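Local coordinates for glutaredoxin (Methanosarcina mazei, PDB 3NZN), which probably catalyses thiol-disulfide exchange, as a thioredoxin-fold glutaredoxin with a CxxC motif whose two cysteines form a disulfide, at residues Ile25-Ser30 with Glu67-Phe72; Lys40-Leu45 with Lys95-Ser100; Val52-Leu57 with Glu63-Glu68; Ser75-Thr80 with Ala88-Lys93. One frame throughout, in Å; residues are numbered along the deposited sequence.

Contact 1: residues Ile25-Ser30 with Glu67-Phe72; sequences IMYGLS and EEVRRF
Y27, near the end of strand 24-28, meets helix 59-72 through two neighbouring residues, V69 at the root of the ring and E68 at its phenol end. One methyl, V69 CG2, makes the closest approach to the ring base, 3.5 Å from Y27 CG, and it lies equally near Y27 CB; it sits obliquely to the ring. The backbones are nearest here, Y27 CA to V69 CA 7.2 Å, and the two side chains slide past each other in opposite directions. At the far end Y27 OH comes 3.3 Å from E68 CG, a methylene, so the glutamate offers its aliphatic part to the phenol. With CG anti to the backbone N (chi1 176°) and a bend at chi2 (74°), the E68 chain crosses the tyrosine at about a right angle. Its carboxylate turns instead toward R71, where E68 OE1 and R71 NH1 form a long ion pair at 3.8 Å. Further out, Y27 also packs on V52 and I82 of the two flanking strands, and its backbone pairs with T80. With the ring cut back to an alanine, V69 CG2 and E68 CG are likely to lose their partner, opening a gap between sheet and helix. Carbon contacts and a phenol oxygen resting on a methylene thus carry the contact, and here helix meets sheet probably through van der Waals packing.

Contact 2: residues Lys40-Leu45 with Lys95-Ser100; sequences KLLTDL and KEIRES
L41 and I97 make the closest approach between helices 33-45 and 94-100, with L41 CD2 3.8 Å from I97 CG2. The L41 side chain has CG anti to its own N (chi1 174°), which carries CD2 across to the isoleucine, and that methyl also comes near I97 CB and CD1. In I97 it is the branch methyl CG2 that stands anti to the backbone N, while CG1 lies beside that N (chi1 -69°). The same methyl receives a second leucine: L42 CD2 lies 4.0 Å from I97 CG2, its side chain crossing the isoleucine at about a right angle. One turn on, L45 CD1 rests 4.1 Å from R98 CB; the rest of the arginine chain bends at chi2 and leads away, and R98 NH1 is bonded to F103 O near the C terminus. On helix 94-100, S100 OG donates to E96 O at 2.8 Å. The helices run in the same general direction, inclined by 36°, with the segment axes 10.9 Å apart at closest approach. I97 also packs on I89 of strand 87-90 and L42 on F49 of strand 49-53, so both helices lie over one side of the sheet, beside L101 and F103.

Contact 3: residues Val52-Leu57 with Glu63-Glu68; sequences VYVDRL and EEAVEE
V54 brings both methyls to helix 59-72 because its CG1 stands anti to the backbone N (chi1 174°) and its CG2 anti to the carbonyl carbon. The first reaches V66 and the second A65. In V66 the same rotamer (chi1 167°) places CG2, not CG1, against V54, and the two valines cross at about a right angle with V54 CG1 3.8 Å from V66 CG2. L57 CG likewise lies beside its backbone N (chi1 -60°), and L57 CD1 extends to 3.6 Å from A65 CB. That single methyl therefore receives two neighbours, since V54 CG2 also lies 4.1 Å from A65 CB. The small side chain is consistent with the close backbone approach, V54 CA to A65 CA 6.6 Å. Beyond strand 49-53 the chain makes a short 3-10 turn, evidenced by the bond from L57 N to V54 O at 3.1 Å, and this turn sets V54 and L57 on the side facing the helix. D55 instead holds S30 through OD2, and L6 of the second subunit packs on V54. Every touching residue is buried and aliphatic, which implies that the 3-10 turn with L57 and the middle of helix 59-72 meet here through purely hydrophobic packing.

Contact 4: residues Ser75-Thr80 with Ala88-Lys93; sequences SVSFPT and AIVGFK
P79 and G91 supply the one conventional hydrogen bond between the two segments: G91 N donates to P79 O at 2.9 Å, nearly straight at 173°. Two weaker CA-H...O contacts reinforce the pairing, V90 CA to P79 O at 3.6 Å and T80 CA to I89 O at 3.4 Å, as expected where T80 and V90 form an antiparallel non-hydrogen-bonded pair. Among the side-chain contacts, T80 and V90 lie side by side on one face of the sheet, while S77 OG comes within 3.4 Å of V90 CG1. The proline ring follows a cis peptide bond, and P79 CG lies 3.7 Å from G91 C. Positive phi at G91 (88°) favours glycine, since a CB there would jam against the preceding carbonyl. Within the first segment T80 OG1, set beside its own N (chi1 -64°), donates to S77 O at 2.7 Å; N73 ND2 bonds to both S77 OG and T80 OG1. Replacing T80 by a valine would remove that hydroxyl and is likely to leave S77 O without this donor and N73 ND2 without one of its acceptors. P79 touches C35 of the CxxC disulfide, and a cis-proline facing this motif is a hallmark of the thioredoxin fold. These bonds probably steady the segment carrying P79 beside the CxxC cysteines, whose role is presumably redox, as in other glutaredoxins.

How the contacts relate
Following the chain, strand 24-28 leads into helix 33-45, strand 49-53 and helix 59-72. Contact 3 closes the short strand-to-helix loop, and contact 1, opened earlier at 25-30, closes just after it on the same helix; the two share E67 and E68. Contact 4 then closes the hairpin of strands 77-83 and 87-90, in series after both. Contact 2 opens at 40-45 and closes last, at 95-100; it crosses contact 1, and contacts 3 and 4 nest inside it. Contacts 1 and 2 lie on opposite sides of the chain's centre, about 17 Å apart between centres, and M26 meets L42 between them. Helices on both sides are thereby tied to one sheet.

Contact 1: residues Ile25-Ser30 with Glu67-Phe72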
# COMPACT_ATOMS: atom_id res chain seq x y z
N ILE A 25 -9.02 14.57 -11.40
CA ILE A 25 -8.24 14.17 -10.22
C ILE A 25 -7.25 13.06 -10.58
O ILE A 25 -7.59 12.12 -11.16
CB ILE A 25 -9.15 13.81 -9.04
CG1 ILE A 25 -8.29 13.45 -7.80
CG2 ILE A 25 -10.00 12.72 -9.37
CD1 ILE A 25 -9.04 13.68 -6.54
N MET A 26 -5.99 13.36 -10.26
CA MET A 26 -4.94 12.36 -10.42
C MET A 26 -4.58 11.73 -9.05
O MET A 26 -4.21 12.41 -8.18
CB MET A 26 -3.66 12.97 -11.04
CG MET A 26 -2.54 11.89 -11.33
SD MET A 26 -0.80 12.52 -11.47
CE MET A 26 -1.25 14.20 -11.36
N TYR A 27 -4.82 10.42 -8.96
CA TYR A 27 -4.29 9.63 -7.83
C TYR A 27 -2.90 9.11 -8.20
O TYR A 27 -2.72 8.50 -9.15
CB TYR A 27 -5.23 8.49 -7.48
CG TYR A 27 -6.53 9.01 -6.94
CD1 TYR A 27 -6.69 9.25 -5.58
CD2 TYR A 27 -7.63 9.21 -7.76
CE1 TYR A 27 -7.90 9.72 -5.07
CE2 TYR A 27 -8.83 9.69 -7.24
CZ TYR A 27 -8.95 9.94 -5.94
OH TYR A 27 -10.20 10.39 -5.55
N GLY A 28 -1.96 9.44 -7.31
CA GLY A 28 -0.59 9.03 -7.55
C GLY A 28 0.12 8.60 -6.26
O GLY A 28 -0.51 8.51 -5.20
N LEU A 29 1.41 8.39 -6.37
CA LEU A 29 2.28 8.15 -5.22
C LEU A 29 3.34 9.25 -5.22
O LEU A 29 3.75 9.70 -6.28
CB LEU A 29 2.97 6.78 -5.34
CG LEU A 29 2.07 5.57 -5.47
CD1 LEU A 29 2.82 4.27 -5.68
CD2 LEU A 29 1.04 5.42 -4.36
N SER A 30 3.82 9.64 -4.05
CA SER A 30 4.79 10.65 -3.93
C SER A 30 6.15 10.35 -4.60
O SER A 30 6.88 11.20 -4.98
CB SER A 30 4.93 11.10 -2.51
OG SER A 30 5.57 10.07 -1.75
N GLU A 67 -10.20 2.92 -2.34
CA GLU A 67 -11.46 2.47 -2.87
C GLU A 67 -11.85 3.26 -4.10
O GLU A 67 -12.45 2.68 -5.03
CB GLU A 67 -12.55 2.63 -1.82
CG GLU A 67 -12.47 1.73 -0.67
CD GLU A 67 -13.35 2.14 0.57
OE1 GLU A 67 -13.85 3.29 0.76
OE2 GLU A 67 -13.44 1.29 1.47
N GLU A 68 -11.60 4.56 -4.13
CA GLU A 68 -11.92 5.33 -5.32
C GLU A 68 -11.09 4.88 -6.54
O GLU A 68 -11.62 4.75 -7.63
CB GLU A 68 -11.70 6.79 -5.03
CG GLU A 68 -11.91 7.69 -6.24
CD GLU A 68 -13.34 7.90 -6.64
OE1 GLU A 68 -14.28 7.33 -6.02
OE2 GLU A 68 -13.55 8.72 -7.63
N VAL A 69 -9.79 4.70 -6.35
CA VAL A 69 -8.96 4.19 -7.41
C VAL A 69 -9.46 2.83 -7.87
O VAL A 69 -9.61 2.56 -9.02
CB VAL A 69 -7.49 4.12 -6.97
CG1 VAL A 69 -6.67 3.43 -8.01
CG2 VAL A 69 -6.97 5.50 -6.71
N ARG A 70 -9.75 1.92 -6.91
CA ARG A 70 -10.17 0.59 -7.33
C ARG A 70 -11.46 0.57 -8.16
O ARG A 70 -11.59 -0.17 -9.02
CB ARG A 70 -10.34 -0.28 -6.05
CG ARG A 70 -10.73 -1.69 -6.35
CD ARG A 70 -10.81 -2.51 -4.97
NE ARG A 70 -9.46 -2.88 -4.49
CZ ARG A 70 -8.95 -2.56 -3.32
NH1 ARG A 70 -7.73 -2.93 -3.04
NH2 ARG A 70 -9.60 -1.91 -2.47
N ARG A 71 -12.35 1.46 -7.81
CA ARG A 71 -13.63 1.59 -8.57
C ARG A 71 -13.39 1.80 -10.08
O ARG A 71 -14.04 1.22 -10.90
CB ARG A 71 -14.47 2.72 -8.02
CG ARG A 71 -15.67 3.10 -8.86
CD ARG A 71 -16.35 4.31 -8.28
NE ARG A 71 -17.18 5.00 -9.24
CZ ARG A 71 -17.73 6.16 -8.97
NH1 ARG A 71 -17.54 6.72 -7.81
NH2 ARG A 71 -18.46 6.75 -9.89
N PHE A 72 -12.39 2.65 -10.38
CA PHE A 72 -12.11 3.06 -11.73
C PHE A 72 -10.97 2.26 -12.37
O PHE A 72 -10.75 2.27 -13.58
CB PHE A 72 -11.73 4.53 -11.77
CG PHE A 72 -12.96 5.43 -11.68
CD1 PHE A 72 -13.69 5.71 -12.79
CD2 PHE A 72 -13.31 6.03 -10.53
CE1 PHE A 72 -14.81 6.50 -12.74
CE2 PHE A 72 -14.47 6.86 -10.50
CZ PHE A 72 -15.13 7.11 -11.63

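Contact 2: residues Lys40-Leu45 with Lys95-Ser100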
# COMPACT_ATOMS: atom_id res chain seq x y z
N LYS A 40 2.95 17.12 -14.40
CA LYS A 40 3.56 18.13 -15.27
C LYS A 40 2.72 18.37 -16.53
O LYS A 40 2.60 19.52 -16.97
CB LYS A 40 4.95 17.73 -15.60
CG LYS A 40 5.99 17.94 -14.59
CD LYS A 40 7.32 17.25 -14.98
CE LYS A 40 8.35 17.44 -13.85
NZ LYS A 40 8.02 16.97 -12.46
N LEU A 41 2.19 17.31 -17.12
CA LEU A 41 1.31 17.46 -18.31
C LEU A 41 0.12 18.26 -17.93
O LEU A 41 -0.26 19.23 -18.68
CB LEU A 41 0.99 16.11 -18.91
CG LEU A 41 -0.04 16.16 -20.08
CD1 LEU A 41 0.50 16.89 -21.26
CD2 LEU A 41 -0.39 14.76 -20.44
N LEU A 42 -0.60 17.94 -16.84
CA LEU A 42 -1.77 18.67 -16.42
C LEU A 42 -1.43 20.13 -16.15
O LEU A 42 -2.22 21.01 -16.57
CB LEU A 42 -2.41 17.98 -15.23
CG LEU A 42 -2.93 16.58 -15.47
CD1 LEU A 42 -3.36 15.84 -14.18
CD2 LEU A 42 -4.13 16.50 -16.43
N THR A 43 -0.29 20.38 -15.55
CA THR A 43 0.14 21.73 -15.29
C THR A 43 0.35 22.47 -16.66
O THR A 43 -0.06 23.59 -16.86
CB THR A 43 1.43 21.70 -14.49
OG1 THR A 43 1.17 21.06 -13.22
CG2 THR A 43 2.01 23.02 -14.25
N ASP A 44 1.03 21.80 -17.58
CA ASP A 44 1.39 22.44 -18.84
C ASP A 44 0.21 22.65 -19.73
O ASP A 44 0.28 23.54 -20.62
CB ASP A 44 2.42 21.51 -19.58
CG ASP A 44 3.82 21.51 -18.92
OD1 ASP A 44 4.02 22.35 -17.99
OD2 ASP A 44 4.65 20.71 -19.36
N LEU A 45 -0.90 21.93 -19.56
CA LEU A 45 -2.17 22.14 -20.32
C LEU A 45 -2.93 23.28 -19.74
O LEU A 45 -3.88 23.78 -20.35
CB LEU A 45 -2.97 20.88 -20.39
CG LEU A 45 -2.42 19.73 -21.12
CD1 LEU A 45 -3.27 18.46 -20.97
CD2 LEU A 45 -2.26 19.99 -22.61
N LYS A 95 -1.19 11.49 -25.14
CA LYS A 95 -2.21 11.83 -26.12
C LYS A 95 -3.64 11.63 -25.55
O LYS A 95 -4.53 12.46 -25.71
CB LYS A 95 -2.00 11.05 -27.39
CG LYS A 95 -3.04 11.38 -28.47
CD LYS A 95 -2.74 10.62 -29.79
CE LYS A 95 -3.68 10.87 -30.88
NZ LYS A 95 -3.15 10.03 -32.06
N GLU A 96 -3.84 10.52 -24.87
CA GLU A 96 -5.14 10.24 -24.32
C GLU A 96 -5.57 11.26 -23.30
O GLU A 96 -6.73 11.66 -23.25
CB GLU A 96 -5.19 8.80 -23.76
CG GLU A 96 -6.56 8.40 -23.35
CD GLU A 96 -6.63 6.97 -22.80
OE1 GLU A 96 -5.64 6.24 -22.86
OE2 GLU A 96 -7.67 6.58 -22.29
N ILE A 97 -4.65 11.68 -22.44
CA ILE A 97 -4.96 12.66 -21.45
C ILE A 97 -5.33 13.98 -22.11
O ILE A 97 -6.36 14.57 -21.80
CB ILE A 97 -3.80 12.87 -20.46
CG1 ILE A 97 -3.65 11.60 -19.58
CG2 ILE A 97 -4.01 14.04 -19.61
CD1 ILE A 97 -2.29 11.55 -18.81
N ARG A 98 -4.46 14.49 -23.03
CA ARG A 98 -4.76 15.78 -23.66
C ARG A 98 -6.04 15.73 -24.46
O ARG A 98 -6.84 16.68 -24.40
CB ARG A 98 -3.59 16.33 -24.40
CG ARG A 98 -3.13 15.60 -25.65
CD ARG A 98 -3.83 16.15 -26.92
NE ARG A 98 -3.25 15.54 -28.05
CZ ARG A 98 -3.62 15.73 -29.30
NH1 ARG A 98 -4.68 16.42 -29.56
NH2 ARG A 98 -2.95 15.13 -30.27
N GLU A 99 -6.30 14.67 -25.15
CA GLU A 99 -7.54 14.61 -25.95
C GLU A 99 -8.75 14.58 -25.07
O GLU A 99 -9.77 15.22 -25.29
CB GLU A 99 -7.50 13.47 -26.89
CG GLU A 99 -6.51 13.61 -28.03
CD GLU A 99 -6.57 12.64 -29.12
OE1 GLU A 99 -7.18 11.61 -28.97
OE2 GLU A 99 -5.97 12.96 -30.21
N SER A 100 -8.69 13.77 -23.97
CA SER A 100 -9.82 13.66 -23.10
C SER A 100 -10.15 14.96 -22.47
O SER A 100 -11.34 15.22 -22.22
CB SER A 100 -9.51 12.62 -21.98
OG SER A 100 -9.39 11.32 -22.50

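Contact 3: residues Val52-Leu57 with Glu63-Glu68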
# COMPACT_ATOMS: atom_id res chain seq x y z
N VAL A 52 -3.62 13.68 -5.56
CA VAL A 52 -3.55 13.01 -4.21
C VAL A 52 -2.41 12.04 -4.29
O VAL A 52 -2.28 11.25 -5.18
CB VAL A 52 -4.86 12.25 -3.97
CG1 VAL A 52 -4.81 11.47 -2.63
CG2 VAL A 52 -6.06 13.23 -3.97
N TYR A 53 -1.55 12.11 -3.19
CA TYR A 53 -0.50 11.13 -3.03
C TYR A 53 -0.97 10.06 -2.03
O TYR A 53 -1.02 10.35 -0.78
CB TYR A 53 0.77 11.79 -2.53
CG TYR A 53 1.43 12.71 -3.55
CD1 TYR A 53 1.48 12.37 -4.90
CD2 TYR A 53 2.00 13.88 -3.17
CE1 TYR A 53 2.07 13.22 -5.81
CE2 TYR A 53 2.60 14.76 -4.11
CZ TYR A 53 2.61 14.40 -5.40
OH TYR A 53 3.17 15.28 -6.34
N VAL A 54 -1.42 8.99 -2.51
CA VAL A 54 -2.14 8.00 -1.71
C VAL A 54 -1.13 7.42 -0.59
O VAL A 54 -1.66 7.16 0.53
CB VAL A 54 -2.66 6.87 -2.55
CG1 VAL A 54 -3.27 5.77 -1.76
CG2 VAL A 54 -3.79 7.39 -3.54
N ASP A 55 0.10 7.34 -0.89
CA ASP A 55 1.03 6.82 0.12
C ASP A 55 1.27 7.80 1.21
O ASP A 55 1.87 7.39 2.24
CB ASP A 55 2.34 6.53 -0.52
CG ASP A 55 2.99 7.74 -1.13
OD1 ASP A 55 2.36 8.46 -1.95
OD2 ASP A 55 4.17 7.98 -0.95
N ARG A 56 0.82 9.04 1.17
CA ARG A 56 0.93 10.01 2.22
C ARG A 56 -0.32 10.15 3.04
O ARG A 56 -0.39 10.95 3.91
CB ARG A 56 1.43 11.35 1.68
CG ARG A 56 2.84 11.25 1.26
CD ARG A 56 3.46 12.50 0.95
NE ARG A 56 4.90 12.36 0.73
CZ ARG A 56 5.55 13.33 0.06
NH1 ARG A 56 4.90 14.40 -0.29
NH2 ARG A 56 6.84 13.22 -0.20
N LEU A 57 -1.32 9.35 2.72
CA LEU A 57 -2.57 9.39 3.48
C LEU A 57 -2.54 8.35 4.57
O LEU A 57 -1.87 7.34 4.43
CB LEU A 57 -3.74 9.18 2.54
CG LEU A 57 -3.96 10.18 1.41
CD1 LEU A 57 -5.06 9.65 0.53
CD2 LEU A 57 -4.27 11.60 1.95
N GLU A 63 -7.97 4.75 3.04
CA GLU A 63 -8.89 3.70 2.68
C GLU A 63 -9.81 4.20 1.55
O GLU A 63 -10.06 3.51 0.56
CB GLU A 63 -9.71 3.25 3.87
CG GLU A 63 -10.63 2.12 3.59
CD GLU A 63 -11.39 1.58 4.82
OE1 GLU A 63 -11.13 2.14 5.91
OE2 GLU A 63 -12.20 0.63 4.65
N GLU A 64 -10.37 5.38 1.75
CA GLU A 64 -11.29 5.95 0.83
C GLU A 64 -10.62 6.25 -0.54
O GLU A 64 -11.19 6.06 -1.62
CB GLU A 64 -11.91 7.19 1.35
CG GLU A 64 -12.86 6.97 2.47
CD GLU A 64 -13.19 8.21 3.32
OE1 GLU A 64 -12.64 9.28 3.13
OE2 GLU A 64 -14.04 8.12 4.21
N ALA A 65 -9.36 6.67 -0.54
CA ALA A 65 -8.65 6.93 -1.79
C ALA A 65 -8.45 5.65 -2.55
O ALA A 65 -8.63 5.62 -3.78
CB ALA A 65 -7.35 7.68 -1.51
N VAL A 66 -8.01 4.58 -1.86
CA VAL A 66 -7.81 3.33 -2.53
C VAL A 66 -9.11 2.81 -3.10
O VAL A 66 -9.13 2.26 -4.19
CB VAL A 66 -7.10 2.31 -1.62
CG1 VAL A 66 -7.20 0.94 -2.24
CG2 VAL A 66 -5.65 2.81 -1.35
N GLU A 67 -10.20 2.92 -2.34
CA GLU A 67 -11.46 2.47 -2.87
C GLU A 67 -11.85 3.26 -4.10
O GLU A 67 -12.45 2.68 -5.03
CB GLU A 67 -12.55 2.63 -1.82
CG GLU A 67 -12.47 1.73 -0.67
CD GLU A 67 -13.35 2.14 0.57
OE1 GLU A 67 -13.85 3.29 0.76
OE2 GLU A 67 -13.44 1.29 1.47
N GLU A 68 -11.60 4.56 -4.13
CA GLU A 68 -11.92 5.33 -5.32
C GLU A 68 -11.09 4.88 -6.54
O GLU A 68 -11.62 4.75 -7.63
CB GLU A 68 -11.70 6.79 -5.03
CG GLU A 68 -11.91 7.69 -6.24
CD GLU A 68 -13.34 7.90 -6.64
OE1 GLU A 68 -14.28 7.33 -6.02
OE2 GLU A 68 -13.55 8.72 -7.63

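Contact 4: residues Ser75-Thr80 with Ala88-Lys93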
# COMPACT_ATOMS: atom_id res chain seq x y z
N SER A 75 -6.80 -2.65 -10.87
CA SER A 75 -5.40 -2.93 -10.62
C SER A 75 -4.84 -2.16 -9.41
O SER A 75 -3.71 -2.46 -8.92
CB SER A 75 -4.53 -2.74 -11.83
OG SER A 75 -4.92 -3.55 -12.85
N VAL A 76 -5.49 -1.06 -9.04
CA VAL A 76 -4.96 -0.16 -8.02
C VAL A 76 -3.53 0.16 -8.32
O VAL A 76 -2.56 -0.09 -7.60
CB VAL A 76 -5.20 -0.69 -6.60
CG1 VAL A 76 -4.90 0.37 -5.60
CG2 VAL A 76 -6.64 -1.20 -6.51
N SER A 77 -3.38 0.89 -9.45
CA SER A 77 -2.10 1.30 -9.97
C SER A 77 -2.11 2.82 -10.21
O SER A 77 -3.16 3.45 -10.24
CB SER A 77 -1.72 0.52 -11.16
OG SER A 77 -2.63 0.75 -12.24
N PHE A 78 -0.92 3.34 -10.40
CA PHE A 78 -0.70 4.79 -10.32
C PHE A 78 0.24 5.24 -11.43
O PHE A 78 1.26 4.60 -11.69
CB PHE A 78 -0.06 5.15 -8.96
CG PHE A 78 -0.95 4.72 -7.85
CD1 PHE A 78 -2.02 5.50 -7.44
CD2 PHE A 78 -0.83 3.46 -7.22
CE1 PHE A 78 -2.88 5.08 -6.49
CE2 PHE A 78 -1.73 3.06 -6.25
CZ PHE A 78 -2.72 3.82 -5.91
N PRO A 79 -0.04 6.38 -12.10
CA PRO A 79 -1.16 7.21 -11.80
C PRO A 79 -2.49 6.69 -12.33
O PRO A 79 -2.53 5.98 -13.32
CB PRO A 79 -0.83 8.51 -12.58
CG PRO A 79 0.06 8.05 -13.70
CD PRO A 79 0.87 6.91 -13.08
N THR A 80 -3.58 7.05 -11.66
CA THR A 80 -4.94 6.91 -12.20
C THR A 80 -5.52 8.33 -12.17
O THR A 80 -5.67 8.97 -11.15
CB THR A 80 -5.79 5.98 -11.38
OG1 THR A 80 -5.25 4.66 -11.42
CG2 THR A 80 -7.14 5.89 -11.86
N ALA A 88 -11.45 7.10 -16.90
CA ALA A 88 -10.25 6.80 -16.11
C ALA A 88 -9.05 6.50 -17.07
O ALA A 88 -9.19 5.68 -17.98
CB ALA A 88 -10.49 5.64 -15.18
N ILE A 89 -7.93 7.13 -16.83
CA ILE A 89 -6.73 6.88 -17.61
C ILE A 89 -5.66 6.38 -16.66
O ILE A 89 -5.35 7.01 -15.62
CB ILE A 89 -6.22 8.16 -18.32
CG1 ILE A 89 -7.39 8.65 -19.22
CG2 ILE A 89 -4.98 7.85 -19.06
CD1 ILE A 89 -7.08 10.05 -19.84
N VAL A 90 -5.17 5.18 -16.95
CA VAL A 90 -4.19 4.49 -16.09
C VAL A 90 -2.86 4.65 -16.75
O VAL A 90 -2.67 4.24 -17.88
CB VAL A 90 -4.63 3.09 -15.91
CG1 VAL A 90 -3.55 2.33 -15.05
CG2 VAL A 90 -5.97 2.99 -15.18
N GLY A 91 -1.87 5.18 -16.01
CA GLY A 91 -0.56 5.46 -16.52
C GLY A 91 -0.45 6.85 -17.14
O GLY A 91 -1.41 7.54 -17.34
N PHE A 92 0.76 7.17 -17.48
CA PHE A 92 1.06 8.36 -18.28
C PHE A 92 0.83 8.05 -19.73
O PHE A 92 1.59 7.38 -20.35
CB PHE A 92 2.47 8.80 -18.04
CG PHE A 92 2.80 10.05 -18.83
CD1 PHE A 92 2.28 11.29 -18.48
CD2 PHE A 92 3.62 10.00 -19.96
CE1 PHE A 92 2.55 12.41 -19.22
CE2 PHE A 92 3.89 11.16 -20.71
CZ PHE A 92 3.38 12.33 -20.31
N LYS A 93 -0.34 8.47 -20.22
CA LYS A 93 -0.77 8.32 -21.56
C LYS A 93 -1.02 9.69 -22.15
O LYS A 93 -2.11 10.22 -21.99
CB LYS A 93 -2.00 7.45 -21.65
CG LYS A 93 -1.65 5.94 -21.22
CD LYS A 93 -2.85 5.06 -21.24
CE LYS A 93 -3.12 4.67 -22.70
NZ LYS A 93 -4.28 3.68 -22.76